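Local coordinates for protein CDP-6-deoxy-L-threo-D-glycero-4-hexulose-3-dehydrase (Yersinia pseudotuberculosis, PDB 3BCX) that probably catalyses the 3-dehydration of a CDP-linked 4-keto-6-deoxyhexose and belongs to the DegT/DnrJ/EryC1 family of pyridoxal-phosphate enzymes, at residues 331-336 / 345-350. Numbering follows the deposited sequence.
Sequences IELPEA and FGFPIT
Glu-332 and Thr-350 form one antiparallel hydrogen-bonded pair. Glu-332 N donates to Thr-350 O at 2.9 Å, nearly straight at 173°. The return bond from Thr-350 N to Glu-332 O is weak at 3.3 Å. Beyond this pair the backbones part and a water bridges them. It donates to Glu-332 O and to Pro-348 O, the latter at 2.6 Å.

The pairing adds 331-332 as an edge strand of a small antiparallel sheet. Strand 347-351 is its middle strand and 408-411 the other edge. The sheet lies outside the large mixed sheet of this aspartate aminotransferase fold.

Apolar contacts flank the bridge. Pro-334 CG sits over one face of the Phe-347 ring, a CH-pi contact 3.6 Å from the centroid. With chi1 at -161°, the Phe-347 ring reaches Pro-334. Leu-333 CD2 comes to the ring's edge. Pro-334 CB also meets Pro-348 CG at 3.6 Å. On the sheet face backed by Phe-429 of helix 419-432, Ile-331 CB touches Ile-349 CG2 at 3.6 Å.

Polar ends of the bridged pair turn elsewhere. Glu-332 OE2 forms a salt bridge with Arg-403, and Thr-350 OG1 is hydrogen-bonded to the hydroxyls of Tyr-144 and Thr-408.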
ATOM      1  N   ILE A 331      10.313 -30.430  25.086  1.00 51.46           N
ATOM      2  CA  ILE A 331      10.322 -29.196  24.312  1.00 49.07           C
ATOM      3  C   ILE A 331      11.312 -28.179  24.873  1.00 50.13           C
ATOM      4  O   ILE A 331      11.539 -28.107  26.085  1.00 49.80           O
ATOM      5  CB  ILE A 331       8.927 -28.545  24.276  1.00 47.07           C
ATOM      6  CG1 ILE A 331       8.513 -28.104  25.685  1.00 46.85           C
ATOM      7  CG2 ILE A 331       7.914 -29.522  23.703  1.00 46.05           C
ATOM      8  CD1 ILE A 331       7.144 -27.431  25.748  1.00 47.74           C
ATOM      9  N   GLU A 332      11.907 -27.398  23.979  1.00 48.90           N
ATOM     10  CA  GLU A 332      12.857 -26.373  24.375  1.00 48.30           C
ATOM     11  C   GLU A 332      12.103 -25.056  24.490  1.00 48.37           C
ATOM     12  O   GLU A 332      11.446 -24.618  23.546  1.00 47.45           O
ATOM     13  CB  GLU A 332      13.969 -26.273  23.337  1.00 48.94           C
ATOM     14  CG  GLU A 332      14.869 -27.484  23.333  1.00 50.83           C
ATOM     15  CD  GLU A 332      15.754 -27.560  22.110  1.00 52.83           C
ATOM     16  OE1 GLU A 332      16.201 -26.495  21.630  1.00 55.05           O
ATOM     17  OE2 GLU A 332      16.017 -28.689  21.644  1.00 52.20           O
ATOM     18  N   LEU A 333      12.194 -24.442  25.665  1.00 48.05           N
ATOM     19  CA  LEU A 333      11.514 -23.188  25.941  1.00 47.31           C
ATOM     20  C   LEU A 333      12.324 -21.991  25.449  1.00 47.50           C
ATOM     21  O   LEU A 333      13.554 -22.037  25.391  1.00 45.72           O
ATOM     22  CB  LEU A 333      11.240 -23.078  27.444  1.00 47.08           C
ATOM     23  CG  LEU A 333      10.358 -24.196  28.015  1.00 46.54           C
ATOM     24  CD1 LEU A 333      10.255 -24.063  29.531  1.00 45.31           C
ATOM     25  CD2 LEU A 333       8.979 -24.128  27.379  1.00 44.27           C
ATOM     26  N   PRO A 334      11.633 -20.899  25.090  1.00 47.73           N
ATOM     27  CA  PRO A 334      12.243 -19.666  24.587  1.00 47.88           C
ATOM     28  C   PRO A 334      13.104 -18.907  25.590  1.00 49.64           C
ATOM     29  O   PRO A 334      12.824 -18.884  26.788  1.00 49.39           O
ATOM     30  CB  PRO A 334      11.037 -18.857  24.123  1.00 48.02           C
ATOM     31  CG  PRO A 334       9.988 -19.253  25.110  1.00 47.72           C
ATOM     32  CD  PRO A 334      10.171 -20.749  25.211  1.00 47.22           C
ATOM     33  N   GLU A 335      14.157 -18.280  25.074  1.00 50.84           N
ATOM     34  CA  GLU A 335      15.080 -17.506  25.889  1.00 51.24           C
ATOM     35  C   GLU A 335      15.364 -16.143  25.276  1.00 51.66           C
ATOM     36  O   GLU A 335      15.753 -16.039  24.109  1.00 51.17           O
ATOM     37  CB  GLU A 335      16.391 -18.268  26.061  1.00 51.63           C
ATOM     38  CG  GLU A 335      16.406 -19.213  27.240  1.00 55.91           C
ATOM     39  CD  GLU A 335      17.526 -20.232  27.148  1.00 58.64           C
ATOM     40  OE1 GLU A 335      18.602 -19.888  26.609  1.00 60.54           O
ATOM     41  OE2 GLU A 335      17.333 -21.374  27.622  1.00 58.67           O
ATOM     42  N   ALA A 336      15.163 -15.096  26.072  1.00 51.85           N
ATOM     43  CA  ALA A 336      15.417 -13.736  25.621  1.00 52.45           C
ATOM     44  C   ALA A 336      16.906 -13.597  25.316  1.00 52.54           C
ATOM     45  O   ALA A 336      17.738 -14.254  25.940  1.00 52.75           O
ATOM     46  CB  ALA A 336      15.008 -12.745  26.700  1.00 51.40           C
ATOM     47  N   PHE A 345       6.161 -11.077  20.954  1.00 43.91           N
ATOM     48  CA  PHE A 345       5.070 -11.061  19.988  1.00 41.10           C
ATOM     49  C   PHE A 345       4.309 -12.379  20.140  1.00 41.04           C
ATOM     50  O   PHE A 345       3.079 -12.433  20.013  1.00 40.87           O
ATOM     51  CB  PHE A 345       5.664 -10.932  18.580  1.00 41.04           C
ATOM     52  CG  PHE A 345       4.648 -10.942  17.474  1.00 39.64           C
ATOM     53  CD1 PHE A 345       4.147 -12.140  16.983  1.00 39.93           C
ATOM     54  CD2 PHE A 345       4.213  -9.748  16.902  1.00 39.84           C
ATOM     55  CE1 PHE A 345       3.225 -12.154  15.937  1.00 40.66           C
ATOM     56  CE2 PHE A 345       3.289  -9.746  15.856  1.00 40.19           C
ATOM     57  CZ  PHE A 345       2.796 -10.953  15.370  1.00 40.60           C
ATOM     58  N   GLY A 346       5.066 -13.437  20.423  1.00 39.63           N
ATOM     59  CA  GLY A 346       4.501 -14.761  20.599  1.00 40.23           C
ATOM     60  C   GLY A 346       5.436 -15.614  21.435  1.00 41.95           C
ATOM     61  O   GLY A 346       6.500 -15.154  21.848  1.00 42.89           O
ATOM     62  N   PHE A 347       5.048 -16.859  21.683  1.00 41.80           N
ATOM     63  CA  PHE A 347       5.859 -17.764  22.496  1.00 42.38           C
ATOM     64  C   PHE A 347       6.395 -18.916  21.636  1.00 40.20           C
ATOM     65  O   PHE A 347       5.683 -19.888  21.381  1.00 41.30           O
ATOM     66  CB  PHE A 347       5.001 -18.325  23.629  1.00 42.49           C
ATOM     67  CG  PHE A 347       5.789 -18.898  24.766  1.00 43.48           C
ATOM     68  CD1 PHE A 347       6.290 -18.067  25.769  1.00 43.14           C
ATOM     69  CD2 PHE A 347       5.992 -20.277  24.866  1.00 42.47           C
ATOM     70  CE1 PHE A 347       6.976 -18.597  26.864  1.00 42.79           C
ATOM     71  CE2 PHE A 347       6.677 -20.822  25.952  1.00 42.08           C
ATOM     72  CZ  PHE A 347       7.170 -19.981  26.957  1.00 44.14           C
ATOM     73  N   PRO A 348       7.656 -18.819  21.184  1.00 37.90           N
ATOM     74  CA  PRO A 348       8.287 -19.847  20.348  1.00 38.49           C
ATOM     75  C   PRO A 348       8.776 -21.088  21.102  1.00 38.64           C
ATOM     76  O   PRO A 348       9.514 -20.987  22.084  1.00 37.54           O
ATOM     77  CB  PRO A 348       9.428 -19.087  19.683  1.00 37.82           C
ATOM     78  CG  PRO A 348       9.860 -18.145  20.773  1.00 36.44           C
ATOM     79  CD  PRO A 348       8.543 -17.650  21.342  1.00 37.74           C
ATOM     80  N   ILE A 349       8.361 -22.255  20.615  1.00 40.11           N
ATOM     81  CA  ILE A 349       8.724 -23.540  21.208  1.00 40.57           C
ATOM     82  C   ILE A 349       9.250 -24.490  20.139  1.00 41.97           C
ATOM     83  O   ILE A 349       8.743 -24.513  19.017  1.00 42.18           O
ATOM     84  CB  ILE A 349       7.502 -24.221  21.854  1.00 40.54           C
ATOM     85  CG1 ILE A 349       6.852 -23.281  22.870  1.00 40.81           C
ATOM     86  CG2 ILE A 349       7.930 -25.535  22.532  1.00 40.90           C
ATOM     87  CD1 ILE A 349       5.571 -23.831  23.473  1.00 39.36           C
ATOM     88  N   THR A 350      10.263 -25.277  20.491  1.00 42.62           N
ATOM     89  CA  THR A 350      10.829 -26.249  19.562  1.00 44.06           C
ATOM     90  C   THR A 350      10.665 -27.659  20.137  1.00 44.71           C
ATOM     91  O   THR A 350      11.178 -27.959  21.216  1.00 45.14           O
ATOM     92  CB  THR A 350      12.338 -25.981  19.297  1.00 43.33           C
ATOM     93  OG1 THR A 350      12.495 -24.716  18.645  1.00 45.37           O
ATOM     94  CG2 THR A 350      12.922 -27.058  18.405  1.00 40.54           C
TER
HETATM   95  O   HOH W   1      11.918 -21.992  22.441  1.00 39.96           O